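Local coordinates for protein flavin-containing monooxygenase (PDB 6WPU) that uses bound FAD to oxygenate the sulfur of S-allyl-L-cysteine, as a flavin-containing monooxygenase of garlic, at residues R95-F100 / R419-E424; F105-N110 / Q448-F453; D125-F130 / V342-C347. All blocks are in the same frame, centred on the assembly; numbering follows the deposited sequence.

Contact 1 (R95-F100 / R419-E424). With FAD (flavin-adenine dinucleotide), chain B.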
loop_
_atom_site.group_PDB
_atom_site.type_symbol
_atom_site.label_atom_id
_atom_site.label_comp_id
_atom_site.label_asym_id
_atom_site.label_seq_id
_atom_site.Cartn_x
_atom_site.Cartn_y
_atom_site.Cartn_z
ATOM N N ARG A 95 15.858 2.231 4.675
ATOM C CA ARG A 95 15.526 0.869 5.073
ATOM C C ARG A 95 15.383 0.739 6.590
ATOM O O ARG A 95 14.617 -0.113 7.057
ATOM C CB ARG A 95 16.568 -0.110 4.520
ATOM C CG ARG A 95 17.985 0.086 5.059
ATOM C CD ARG A 95 19.008 -0.689 4.222
ATOM N NE ARG A 95 18.832 -2.141 4.301
ATOM C CZ ARG A 95 19.241 -3.005 3.371
ATOM N NH1 ARG A 95 19.827 -2.570 2.258
ATOM N NH2 ARG A 95 19.050 -4.313 3.543
ATOM N N GLU A 96 16.080 1.577 7.375
ATOM C CA GLU A 96 15.936 1.508 8.830
ATOM C C GLU A 96 14.503 1.797 9.255
ATOM O O GLU A 96 13.989 1.183 10.198
ATOM C CB GLU A 96 16.892 2.482 9.532
ATOM C CG GLU A 96 18.386 2.251 9.285
ATOM C CD GLU A 96 18.891 2.974 8.032
ATOM O OE1 GLU A 96 18.121 3.767 7.440
ATOM O OE2 GLU A 96 20.057 2.747 7.643
ATOM N N VAL A 97 13.842 2.728 8.562
ATOM C CA VAL A 97 12.478 3.130 8.904
ATOM C C VAL A 97 11.480 2.027 8.566
ATOM O O VAL A 97 10.483 1.850 9.276
ATOM C CB VAL A 97 12.144 4.456 8.185
ATOM C CG1 VAL A 97 10.654 4.588 7.875
ATOM C CG2 VAL A 97 12.601 5.616 9.006
ATOM N N MET A 98 11.742 1.258 7.507
ATOM C CA MET A 98 10.756 0.335 6.949
ATOM C C MET A 98 10.592 -0.968 7.723
ATOM O O MET A 98 9.549 -1.617 7.585
ATOM C CB MET A 98 11.133 -0.030 5.520
ATOM C CG MET A 98 10.903 1.050 4.513
ATOM S SD MET A 98 11.485 0.497 2.901
ATOM C CE MET A 98 10.525 -0.984 2.608
ATOM N N GLY A 99 11.593 -1.394 8.487
ATOM C CA GLY A 99 11.577 -2.743 9.031
ATOM C C GLY A 99 10.547 -2.945 10.133
ATOM O O GLY A 99 10.186 -2.030 10.868
ATOM N N PHE A 100 10.062 -4.180 10.238
ATOM C CA PHE A 100 9.303 -4.587 11.416
ATOM C C PHE A 100 10.050 -4.238 12.703
ATOM O O PHE A 100 11.284 -4.245 12.762
ATOM C CB PHE A 100 9.013 -6.083 11.359
ATOM C CG PHE A 100 8.075 -6.470 10.241
ATOM C CD1 PHE A 100 6.750 -6.088 10.281
ATOM C CD2 PHE A 100 8.522 -7.224 9.166
ATOM C CE1 PHE A 100 5.888 -6.437 9.271
ATOM C CE2 PHE A 100 7.671 -7.583 8.151
ATOM C CZ PHE A 100 6.344 -7.186 8.191
ATOM N N ARG A 419 10.680 8.365 14.088
ATOM C CA ARG A 419 9.866 9.543 13.799
ATOM C C ARG A 419 10.683 10.592 13.060
ATOM O O ARG A 419 10.228 11.165 12.062
ATOM C CB ARG A 419 9.289 10.125 15.089
ATOM C CG ARG A 419 8.065 9.391 15.653
ATOM C CD ARG A 419 7.659 10.030 16.964
ATOM N NE ARG A 419 6.500 9.408 17.607
ATOM C CZ ARG A 419 5.253 9.837 17.444
ATOM N NH1 ARG A 419 5.004 10.869 16.641
ATOM N NH2 ARG A 419 4.256 9.228 18.063
ATOM N N LEU A 420 11.910 10.840 13.531
ATOM C CA LEU A 420 12.737 11.884 12.940
ATOM C C LEU A 420 13.191 11.511 11.530
ATOM O O LEU A 420 13.222 12.368 10.638
ATOM C CB LEU A 420 13.937 12.174 13.846
ATOM C CG LEU A 420 13.614 12.783 15.212
ATOM C CD1 LEU A 420 14.868 12.891 16.068
ATOM C CD2 LEU A 420 12.927 14.141 15.057
ATOM N N MET A 421 13.566 10.248 11.310
ATOM C CA MET A 421 13.967 9.839 9.967
ATOM C C MET A 421 12.825 10.030 8.983
ATOM O O MET A 421 13.039 10.482 7.846
ATOM C CB MET A 421 14.420 8.383 9.961
ATOM C CG MET A 421 15.896 8.136 10.168
ATOM S SD MET A 421 16.239 6.382 9.874
ATOM C CE MET A 421 17.809 6.211 10.702
ATOM N N TYR A 422 11.600 9.702 9.409
ATOM C CA TYR A 422 10.440 9.882 8.544
ATOM C C TYR A 422 10.241 11.347 8.175
ATOM O O TYR A 422 9.961 11.662 7.011
ATOM C CB TYR A 422 9.182 9.336 9.212
ATOM C CG TYR A 422 7.972 9.483 8.328
ATOM C CD1 TYR A 422 7.746 8.599 7.286
ATOM C CD2 TYR A 422 7.069 10.522 8.516
ATOM C CE1 TYR A 422 6.641 8.738 6.460
ATOM C CE2 TYR A 422 5.965 10.671 7.692
ATOM C CZ TYR A 422 5.757 9.779 6.669
ATOM O OH TYR A 422 4.655 9.919 5.859
ATOM N N LYS A 423 10.365 12.258 9.152
ATOM C CA LYS A 423 10.236 13.680 8.843
ATOM C C LYS A 423 11.350 14.137 7.915
ATOM O O LYS A 423 11.127 14.961 7.017
ATOM C CB LYS A 423 10.239 14.510 10.129
ATOM C CG LYS A 423 8.967 14.389 10.938
ATOM C CD LYS A 423 8.892 15.459 12.037
ATOM C CE LYS A 423 7.751 15.177 13.019
ATOM N NZ LYS A 423 7.409 16.372 13.848
ATOM N N GLU A 424 12.553 13.585 8.097
ATOM C CA GLU A 424 13.702 13.983 7.291
ATOM C C GLU A 424 13.562 13.512 5.844
ATOM O O GLU A 424 13.840 14.273 4.905
ATOM C CB GLU A 424 14.978 13.428 7.915
ATOM C CG GLU A 424 16.242 13.815 7.193
ATOM C CD GLU A 424 16.729 15.198 7.592
ATOM O OE1 GLU A 424 16.152 15.796 8.539
ATOM O OE2 GLU A 424 17.689 15.680 6.951
HETATM P PA FAD B . 0.181 -6.622 -0.790
HETATM O O1A FAD B . 1.697 -6.484 -0.939
HETATM O O2A FAD B . -0.704 -6.245 -1.869
HETATM O O5B FAD B . -0.248 -8.053 -0.551
HETATM C C5B FAD B . -1.567 -8.585 -0.571
HETATM C C4B FAD B . -1.540 -10.108 -0.832
HETATM O O4B FAD B . -2.796 -10.722 -0.751
HETATM C C3B FAD B . -0.960 -10.459 -2.176
HETATM O O3B FAD B . 0.052 -11.404 -2.049
HETATM C C2B FAD B . -2.102 -11.032 -2.939
HETATM O O2B FAD B . -1.722 -11.995 -3.856
HETATM C C1B FAD B . -2.925 -11.613 -1.826
HETATM N N9A FAD B . -4.332 -11.730 -2.136
HETATM C C8A FAD B . -5.130 -10.726 -2.673
HETATM N N7A FAD B . -6.380 -11.179 -2.833
HETATM C C5A FAD B . -6.448 -12.514 -2.426
HETATM C C6A FAD B . -7.458 -13.473 -2.379
HETATM N N6A FAD B . -8.802 -13.171 -2.810
HETATM N N1A FAD B . -7.188 -14.700 -1.897
HETATM C C2A FAD B . -5.942 -15.044 -1.482
HETATM N N3A FAD B . -4.926 -14.149 -1.513
HETATM C C4A FAD B . -5.146 -12.888 -1.976
HETATM N N1 FAD B . 6.157 0.612 1.473
HETATM C C2 FAD B . 7.457 0.743 2.078
HETATM O O2 FAD B . 7.644 0.396 3.371
HETATM N N3 FAD B . 8.498 1.319 1.386
HETATM C C4 FAD B . 8.332 1.704 0.072
HETATM O O4 FAD B . 9.343 2.260 -0.641
HETATM C C4X FAD B . 7.095 1.372 -0.660
HETATM N N5 FAD B . 7.026 1.544 -2.037
HETATM C C5X FAD B . 5.862 1.184 -2.709
HETATM C C6 FAD B . 5.788 1.371 -4.097
HETATM C C7 FAD B . 4.629 0.997 -4.769
HETATM C C7M FAD B . 4.556 1.211 -6.257
HETATM C C8 FAD B . 3.551 0.450 -4.075
HETATM C C8M FAD B . 2.289 0.050 -4.769
HETATM C C9 FAD B . 3.621 0.268 -2.690
HETATM C C9A FAD B . 4.773 0.633 -2.008
HETATM N N10 FAD B . 4.851 0.429 -0.587
HETATM C C10 FAD B . 6.018 0.790 0.100
HETATM C "C1'" FAD B . 3.696 -0.105 0.151
HETATM C "C2'" FAD B . 3.406 -1.591 0.110
HETATM O "O2'" FAD B . 2.103 -1.768 -0.266
HETATM C "C3'" FAD B . 3.557 -2.069 1.537
HETATM O "O3'" FAD B . 4.917 -2.023 1.729
HETATM C "C4'" FAD B . 3.070 -3.486 1.816
HETATM O "O4'" FAD B . 3.604 -4.307 0.843
HETATM C "C5'" FAD B . 1.554 -3.682 1.926
HETATM O "O5'" FAD B . 1.418 -5.069 1.804
HETATM P P FAD B . 0.111 -5.962 1.868
HETATM O O1P FAD B . 0.405 -7.379 2.492
HETATM O O2P FAD B . -0.969 -5.038 2.560
HETATM O O3P FAD B . -0.460 -5.850 0.330
#
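The short helix 95-98 meets one turn of helix 416-431 where the CA atoms of Val97 and Met421 come within 7.0 Å, and no hydrogen bond spans the two backbones. Val97 presses into Met421 through its CG2 methyl, the branch that lies anti to the carbonyl carbon; CG2 is 3.4 Å from Met421 CB, closer than two carbons normally pack. The two side chains overlap antiparallel, and the same methyl also lies 3.8 Å from Met421 SD. Beyond CG the thioether chain is extended (chi2 -171°, chi3 -161°), and this carries its sulfur and terminal methyl on to Glu96, whose side chain it crosses at about a right angle. There Glu96 CB and the carboxylate oxygen Glu96 OE1 both border the thioether, each 4.0 Å from Met421 SD. The carboxylate of Glu96 also forms a salt bridge with Arg116. Tyr422 lends a smaller flank, its backbone N near Val97 CG2.

Helix 95-98 lends Met98 to the FAD pocket, so that its neighbouring residues serve two partners: Val97 and Glu96 face helix 416-431, while Met98 faces the isoalloxazine. The extended chi2 of Met98 (177°) sends its sulfur out to the pyrimidine end of the flavin, where FAD N3 gives Met98 SD a weak hydrogen bond of 3.4 Å. The bend at chi3 then places the methyl, and Met98 CE lies 3.3 Å from FAD O2. Past Met98 the helix ends and Gly99 turns the backbone extended; the guanidinium of Arg418 binds the carbonyl oxygens of both Val97 and Gly99. Leu445 and Ala449 of helix 443-453 also pack on Met421.

Contact 2 (F105-N110 / Q448-F453); sequences FVEKTN and QARETF. With SO4 (sulfate ion), chain H.
The irregular loop between helix 95-98 and helix 120-133 lies against helix 443-453, near the C terminus, where Val106 touches Phe453. The apolar part of the contact is one methyl on one ring: Val106 CG1 is 3.5 Å from Phe453 CD2 and somewhat farther from CE2, an oblique approach. With chi1 of -69°, CG1 stands anti to the carbonyl carbon of Val106, which turns this methyl, of the two, to the ring. The phenyl ring also meets Trp417 of helix 416-431, with the planes at about 85°, and carbonyl oxygen Ala449 O sits over one of its faces, offset toward the rim.

In the fold, the loop is joined here to helix 443-453; the side chain of Phe453 is about 13 Å from the FAD. Beside the apolar pair Glu107 and Arg450 bring opposite charges together without a salt bridge: Glu107 OE2 is 4.4 Å from Arg450 NH2, well out of the guanidinium plane. A water bridges the same two residues, weakly at both ends, giving to Glu107 OE1 and accepting from Arg450 NE. Within the helix, Ala449 O accepts two bonds, from Thr452 OG1 (2.8 Å) and from Phe453 N. Farther along the loop, at Thr109 and Asn110, a sulfate, probably from the crystallisation liquor, takes hydrogen bonds from Thr109 OG1 (2.8 Å to O3) and Thr109 N (3.0 Å to O3), with weaker bonds to O1 from Thr109 N and Asn110 N.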
loop_
_atom_site.group_PDB
_atom_site.type_symbol
_atom_site.label_atom_id
_atom_site.label_comp_id
_atom_site.label_asym_id
_atom_site.label_seq_id
_atom_site.Cartn_x
_atom_site.Cartn_y
_atom_site.Cartn_z
ATOM N N PHE A 105 15.508 -4.033 9.278
ATOM C CA PHE A 105 15.760 -4.190 7.845
ATOM C C PHE A 105 17.198 -3.758 7.535
ATOM O O PHE A 105 17.461 -2.832 6.762
ATOM C CB PHE A 105 14.726 -3.394 7.050
ATOM C CG PHE A 105 14.811 -3.559 5.540
ATOM C CD1 PHE A 105 15.577 -4.560 4.956
ATOM C CD2 PHE A 105 14.105 -2.696 4.703
ATOM C CE1 PHE A 105 15.642 -4.693 3.575
ATOM C CE2 PHE A 105 14.164 -2.827 3.315
ATOM C CZ PHE A 105 14.934 -3.822 2.750
ATOM N N VAL A 106 18.142 -4.457 8.169
ATOM C CA VAL A 106 19.560 -4.159 7.987
ATOM C C VAL A 106 20.090 -4.920 6.779
ATOM O O VAL A 106 19.388 -5.747 6.188
ATOM C CB VAL A 106 20.385 -4.476 9.252
ATOM C CG1 VAL A 106 20.047 -3.493 10.363
ATOM C CG2 VAL A 106 20.163 -5.918 9.719
ATOM N N GLU A 107 21.327 -4.622 6.400
ATOM C CA GLU A 107 21.998 -5.328 5.322
ATOM C C GLU A 107 22.159 -6.807 5.668
ATOM O O GLU A 107 22.206 -7.190 6.839
ATOM C CB GLU A 107 23.368 -4.689 5.063
ATOM C CG GLU A 107 23.333 -3.234 4.552
ATOM C CD GLU A 107 22.939 -2.187 5.608
ATOM O OE1 GLU A 107 22.605 -2.556 6.760
ATOM O OE2 GLU A 107 22.964 -0.980 5.271
ATOM N N LYS A 108 22.222 -7.647 4.634
ATOM C CA LYS A 108 22.623 -9.035 4.818
ATOM C C LYS A 108 24.072 -9.100 5.300
ATOM O O LYS A 108 24.839 -8.140 5.175
ATOM C CB LYS A 108 22.479 -9.823 3.512
ATOM C CG LYS A 108 21.074 -9.869 2.942
ATOM C CD LYS A 108 20.861 -11.114 2.088
ATOM C CE LYS A 108 21.080 -10.850 0.613
ATOM N NZ LYS A 108 21.183 -12.132 -0.140
ATOM N N THR A 109 24.449 -10.258 5.855
ATOM C CA THR A 109 25.830 -10.433 6.308
ATOM C C THR A 109 26.797 -10.400 5.133
ATOM O O THR A 109 27.857 -9.765 5.207
ATOM C CB THR A 109 25.984 -11.742 7.083
ATOM O OG1 THR A 109 25.191 -11.689 8.277
ATOM C CG2 THR A 109 27.446 -11.977 7.454
ATOM N N ASN A 110 26.445 -11.076 4.040
ATOM C CA ASN A 110 27.218 -11.052 2.806
ATOM C C ASN A 110 26.260 -10.863 1.640
ATOM O O ASN A 110 25.356 -11.681 1.435
ATOM C CB ASN A 110 28.037 -12.338 2.636
ATOM N N GLN A 448 21.795 6.204 15.724
ATOM C CA GLN A 448 20.802 5.846 16.738
ATOM C C GLN A 448 20.059 4.567 16.367
ATOM O O GLN A 448 19.886 3.672 17.206
ATOM C CB GLN A 448 19.807 6.991 16.934
ATOM C CG GLN A 448 20.402 8.248 17.530
ATOM C CD GLN A 448 19.623 8.741 18.734
ATOM O OE1 GLN A 448 19.386 9.941 18.884
ATOM N NE2 GLN A 448 19.226 7.815 19.608
ATOM N N ALA A 449 19.585 4.474 15.120
ATOM C CA ALA A 449 18.817 3.302 14.713
ATOM C C ALA A 449 19.626 2.028 14.909
ATOM O O ALA A 449 19.127 1.043 15.459
ATOM C CB ALA A 449 18.363 3.435 13.258
ATOM N N ARG A 450 20.890 2.039 14.481
ATOM C CA ARG A 450 21.714 0.845 14.619
ATOM C C ARG A 450 21.974 0.512 16.082
ATOM O O ARG A 450 22.195 -0.657 16.417
ATOM C CB ARG A 450 23.029 1.021 13.861
ATOM C CG ARG A 450 22.834 1.278 12.367
ATOM C CD ARG A 450 24.117 1.089 11.575
ATOM N NE ARG A 450 23.967 1.520 10.188
ATOM C CZ ARG A 450 24.964 1.581 9.308
ATOM N NH1 ARG A 450 26.196 1.237 9.665
ATOM N NH2 ARG A 450 24.731 1.988 8.070
ATOM N N GLU A 451 21.943 1.513 16.965
ATOM C CA GLU A 451 22.045 1.227 18.392
ATOM C C GLU A 451 20.868 0.382 18.857
ATOM O O GLU A 451 21.049 -0.663 19.493
ATOM C CB GLU A 451 22.132 2.524 19.200
ATOM C CG GLU A 451 23.541 2.887 19.619
ATOM C CD GLU A 451 24.340 1.670 20.062
ATOM O OE1 GLU A 451 25.218 1.227 19.294
ATOM O OE2 GLU A 451 24.083 1.147 21.169
ATOM N N THR A 452 19.646 0.811 18.535
ATOM C CA THR A 452 18.484 0.042 18.962
ATOM C C THR A 452 18.428 -1.323 18.295
ATOM O O THR A 452 17.818 -2.240 18.854
ATOM C CB THR A 452 17.192 0.804 18.672
ATOM O OG1 THR A 452 16.978 0.841 17.258
ATOM C CG2 THR A 452 17.264 2.233 19.202
ATOM N N PHE A 453 19.063 -1.489 17.126
ATOM C CA PHE A 453 18.996 -2.770 16.427
ATOM C C PHE A 453 19.857 -3.841 17.093
ATOM O O PHE A 453 19.637 -5.030 16.843
ATOM C CB PHE A 453 19.423 -2.614 14.960
ATOM C CG PHE A 453 18.500 -1.749 14.123
ATOM C CD1 PHE A 453 17.216 -1.434 14.555
ATOM C CD2 PHE A 453 18.918 -1.270 12.889
ATOM C CE1 PHE A 453 16.374 -0.646 13.776
ATOM C CE2 PHE A 453 18.080 -0.476 12.095
ATOM C CZ PHE A 453 16.806 -0.169 12.538
HETATM S S SO4 H . 22.796 -13.540 5.516
HETATM O O1 SO4 H . 23.772 -13.222 4.464
HETATM O O2 SO4 H . 21.446 -13.160 5.079
HETATM O O3 SO4 H . 23.109 -12.793 6.733
HETATM O O4 SO4 H . 22.824 -14.975 5.813
HETATM O O HOH W 1 21.485 0.277 8.374
#

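Contact 3 (D125-F130 / V342-C347). With FAD (flavin-adenine dinucleotide), chain B.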
loop_
_atom_site.group_PDB
_atom_site.type_symbol
_atom_site.label_atom_id
_atom_site.label_comp_id
_atom_site.label_asym_id
_atom_site.label_seq_id
_atom_site.Cartn_x
_atom_site.Cartn_y
_atom_site.Cartn_z
ATOM N N ASP A 125 13.541 -9.998 -0.510
ATOM C CA ASP A 125 14.410 -10.911 0.217
ATOM C C ASP A 125 14.214 -10.753 1.720
ATOM O O ASP A 125 14.204 -11.740 2.462
ATOM C CB ASP A 125 15.870 -10.667 -0.179
ATOM C CG ASP A 125 16.831 -11.675 0.458
ATOM O OD1 ASP A 125 16.645 -12.900 0.259
ATOM O OD2 ASP A 125 17.780 -11.244 1.153
ATOM N N TYR A 126 14.023 -9.516 2.178
ATOM C CA TYR A 126 13.752 -9.267 3.587
ATOM C C TYR A 126 12.470 -9.967 4.033
ATOM O O TYR A 126 12.448 -10.640 5.070
ATOM C CB TYR A 126 13.681 -7.757 3.822
ATOM C CG TYR A 126 13.184 -7.326 5.182
ATOM C CD1 TYR A 126 14.020 -7.339 6.295
ATOM C CD2 TYR A 126 11.878 -6.883 5.350
ATOM C CE1 TYR A 126 13.559 -6.930 7.542
ATOM C CE2 TYR A 126 11.414 -6.473 6.581
ATOM C CZ TYR A 126 12.257 -6.498 7.673
ATOM O OH TYR A 126 11.776 -6.093 8.894
ATOM N N LEU A 127 11.391 -9.845 3.246
ATOM C CA LEU A 127 10.143 -10.514 3.611
ATOM C C LEU A 127 10.300 -12.031 3.589
ATOM O O LEU A 127 9.707 -12.733 4.418
ATOM C CB LEU A 127 9.010 -10.083 2.682
ATOM C CG LEU A 127 8.642 -8.598 2.720
ATOM C CD1 LEU A 127 7.542 -8.297 1.692
ATOM C CD2 LEU A 127 8.215 -8.197 4.115
ATOM N N GLU A 128 11.098 -12.557 2.656
ATOM C CA GLU A 128 11.315 -14.000 2.614
ATOM C C GLU A 128 12.113 -14.468 3.823
ATOM O O GLU A 128 11.794 -15.508 4.412
ATOM C CB GLU A 128 12.009 -14.394 1.310
ATOM C CG GLU A 128 11.093 -14.274 0.084
ATOM C CD GLU A 128 11.852 -14.327 -1.240
ATOM O OE1 GLU A 128 13.104 -14.336 -1.212
ATOM O OE2 GLU A 128 11.192 -14.350 -2.309
ATOM N N ARG A 129 13.149 -13.712 4.210
ATOM C CA ARG A 129 13.880 -14.030 5.431
ATOM C C ARG A 129 12.953 -13.972 6.643
ATOM O O ARG A 129 12.991 -14.853 7.510
ATOM C CB ARG A 129 15.064 -13.073 5.615
ATOM C CG ARG A 129 16.201 -13.220 4.603
ATOM C CD ARG A 129 17.483 -12.493 5.059
ATOM N NE ARG A 129 17.452 -11.055 4.800
ATOM C CZ ARG A 129 17.470 -10.101 5.735
ATOM N NH1 ARG A 129 17.445 -8.817 5.368
ATOM N NH2 ARG A 129 17.520 -10.413 7.030
ATOM N N PHE A 130 12.116 -12.935 6.711
ATOM C CA PHE A 130 11.102 -12.835 7.751
ATOM C C PHE A 130 10.232 -14.085 7.780
ATOM O O PHE A 130 10.069 -14.711 8.830
ATOM C CB PHE A 130 10.242 -11.580 7.521
ATOM C CG PHE A 130 9.132 -11.402 8.529
ATOM C CD1 PHE A 130 7.929 -12.094 8.398
ATOM C CD2 PHE A 130 9.291 -10.540 9.605
ATOM C CE1 PHE A 130 6.907 -11.935 9.322
ATOM C CE2 PHE A 130 8.269 -10.375 10.541
ATOM C CZ PHE A 130 7.078 -11.072 10.399
ATOM N N VAL A 342 4.245 4.354 6.910
ATOM C CA VAL A 342 5.276 3.319 6.942
ATOM C C VAL A 342 4.578 1.994 7.236
ATOM O O VAL A 342 4.174 1.753 8.380
ATOM C CB VAL A 342 6.349 3.640 7.993
ATOM C CG1 VAL A 342 7.471 2.620 7.930
ATOM C CG2 VAL A 342 6.876 5.055 7.776
ATOM N N PRO A 343 4.418 1.105 6.250
ATOM C CA PRO A 343 3.456 0.002 6.400
ATOM C C PRO A 343 3.857 -1.158 7.308
ATOM O O PRO A 343 2.977 -1.677 7.999
ATOM C CB PRO A 343 3.263 -0.491 4.960
ATOM C CG PRO A 343 4.499 -0.069 4.241
ATOM C CD PRO A 343 4.933 1.219 4.874
ATOM N N PHE A 344 5.123 -1.602 7.301
ATOM C CA PHE A 344 5.455 -2.845 7.999
ATOM C C PHE A 344 5.227 -2.725 9.503
ATOM O O PHE A 344 4.508 -3.573 10.061
ATOM C CB PHE A 344 6.895 -3.305 7.692
ATOM C CG PHE A 344 7.164 -3.660 6.231
ATOM C CD1 PHE A 344 6.145 -3.719 5.295
ATOM C CD2 PHE A 344 8.462 -3.929 5.809
ATOM C CE1 PHE A 344 6.401 -4.039 3.956
ATOM C CE2 PHE A 344 8.740 -4.243 4.471
ATOM C CZ PHE A 344 7.698 -4.305 3.539
ATOM N N PRO A 345 5.760 -1.715 10.211
ATOM C CA PRO A 345 5.470 -1.627 11.651
ATOM C C PRO A 345 4.006 -1.342 11.952
ATOM O O PRO A 345 3.496 -1.827 12.969
ATOM C CB PRO A 345 6.388 -0.493 12.142
ATOM C CG PRO A 345 6.728 0.291 10.939
ATOM C CD PRO A 345 6.685 -0.649 9.773
ATOM N N LEU A 346 3.309 -0.578 11.101
ATOM C CA LEU A 346 1.884 -0.339 11.328
ATOM C C LEU A 346 1.081 -1.646 11.283
ATOM O O LEU A 346 0.238 -1.899 12.152
ATOM C CB LEU A 346 1.352 0.669 10.302
ATOM C CG LEU A 346 -0.124 1.034 10.500
ATOM C CD1 LEU A 346 -0.367 2.521 10.275
ATOM C CD2 LEU A 346 -1.044 0.182 9.603
ATOM N N CYS A 347 1.307 -2.477 10.256
ATOM C CA CYS A 347 0.606 -3.755 10.165
ATOM C C CYS A 347 0.983 -4.667 11.327
ATOM O O CYS A 347 0.143 -5.414 11.841
ATOM C CB CYS A 347 0.912 -4.441 8.828
ATOM S SG CYS A 347 0.254 -3.575 7.345
HETATM P PA FAD B . 0.181 -6.622 -0.790
HETATM O O1A FAD B . 1.697 -6.484 -0.939
HETATM O O2A FAD B . -0.704 -6.245 -1.869
HETATM O O5B FAD B . -0.248 -8.053 -0.551
HETATM C C5B FAD B . -1.567 -8.585 -0.571
HETATM C C4B FAD B . -1.540 -10.108 -0.832
HETATM O O4B FAD B . -2.796 -10.722 -0.751
HETATM C C3B FAD B . -0.960 -10.459 -2.176
HETATM O O3B FAD B . 0.052 -11.404 -2.049
HETATM C C2B FAD B . -2.102 -11.032 -2.939
HETATM O O2B FAD B . -1.722 -11.995 -3.856
HETATM C C1B FAD B . -2.925 -11.613 -1.826
HETATM N N9A FAD B . -4.332 -11.730 -2.136
HETATM C C8A FAD B . -5.130 -10.726 -2.673
HETATM N N7A FAD B . -6.380 -11.179 -2.833
HETATM C C5A FAD B . -6.448 -12.514 -2.426
HETATM C C6A FAD B . -7.458 -13.473 -2.379
HETATM N N6A FAD B . -8.802 -13.171 -2.810
HETATM N N1A FAD B . -7.188 -14.700 -1.897
HETATM C C2A FAD B . -5.942 -15.044 -1.482
HETATM N N3A FAD B . -4.926 -14.149 -1.513
HETATM C C4A FAD B . -5.146 -12.888 -1.976
HETATM N N1 FAD B . 6.157 0.612 1.473
HETATM C C2 FAD B . 7.457 0.743 2.078
HETATM O O2 FAD B . 7.644 0.396 3.371
HETATM N N3 FAD B . 8.498 1.319 1.386
HETATM C C4 FAD B . 8.332 1.704 0.072
HETATM O O4 FAD B . 9.343 2.260 -0.641
HETATM C C4X FAD B . 7.095 1.372 -0.660
HETATM N N5 FAD B . 7.026 1.544 -2.037
HETATM C C5X FAD B . 5.862 1.184 -2.709
HETATM C C6 FAD B . 5.788 1.371 -4.097
HETATM C C7 FAD B . 4.629 0.997 -4.769
HETATM C C7M FAD B . 4.556 1.211 -6.257
HETATM C C8 FAD B . 3.551 0.450 -4.075
HETATM C C8M FAD B . 2.289 0.050 -4.769
HETATM C C9 FAD B . 3.621 0.268 -2.690
HETATM C C9A FAD B . 4.773 0.633 -2.008
HETATM N N10 FAD B . 4.851 0.429 -0.587
HETATM C C10 FAD B . 6.018 0.790 0.100
HETATM C "C1'" FAD B . 3.696 -0.105 0.151
HETATM C "C2'" FAD B . 3.406 -1.591 0.110
HETATM O "O2'" FAD B . 2.103 -1.768 -0.266
HETATM C "C3'" FAD B . 3.557 -2.069 1.537
HETATM O "O3'" FAD B . 4.917 -2.023 1.729
HETATM C "C4'" FAD B . 3.070 -3.486 1.816
HETATM O "O4'" FAD B . 3.604 -4.307 0.843
HETATM C "C5'" FAD B . 1.554 -3.682 1.926
HETATM O "O5'" FAD B . 1.418 -5.069 1.804
HETATM P P FAD B . 0.111 -5.962 1.868
HETATM O O1P FAD B . 0.405 -7.379 2.492
HETATM O O2P FAD B . -0.969 -5.038 2.560
HETATM O O3P FAD B . -0.460 -5.850 0.330
#
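With chi1 of 170° the phenol of Tyr126 leaves helix 120-133 beside its own carbonyl carbon, and with chi1 of -63° the ring of Phe344 leaves helix 343-358 anti to its carbonyl carbon; the two side chains then lie alongside one another, pointing opposite ways. Tyr126 CE2 reaches Phe344 CD2 at 4.0 Å, obliquely. Leu127 comes in through one methyl, CD2, 4.0 Å from Phe344 CZ. The phenol oxygen of Tyr126 is bound to Tyr103 O and Phe100 N, which holds the hydroxyl end of the ring in place.

Phe344 also borders the cofactor: Phe344 CE1 lies 3.4 Å from FAD O3' of the ribityl chain, and FAD C4' lies in plane at the ring edge. Pro343, at the start of the same helix, sets its CD 3.2 Å from FAD O2. Both residues belong to the FAD pocket of this enzyme. Between the helices the contact is wholly apolar, with no hydrogen bond or charge across it, so it rests on van der Waals contact at ordinary distances; the bonded phenol and the ribityl chain beside the ring probably restrict how far Phe344 can shift.

From the N terminus, the chain passes through 95-100, then 105-110, then 125-130. The first to be matched is 125-130, by 342-347, so contact 3 closes the shortest loop, 211 residues, and lies within both of the others. Contact 1 closes next, when 419-424 returns to 95-100; contact 2 follows as 448-453 reaches 105-110, and these two cross. Helices 416-431 and 443-453, consecutive in the chain, are thus tied to helix 95-98 and the loop after it. Arg95 joins contacts 1 and 2 by reaching the Phe105 carbonyl, and Phe100 and Tyr126 join contacts 1 and 3. Contacts 1 and 3 both touch FAD.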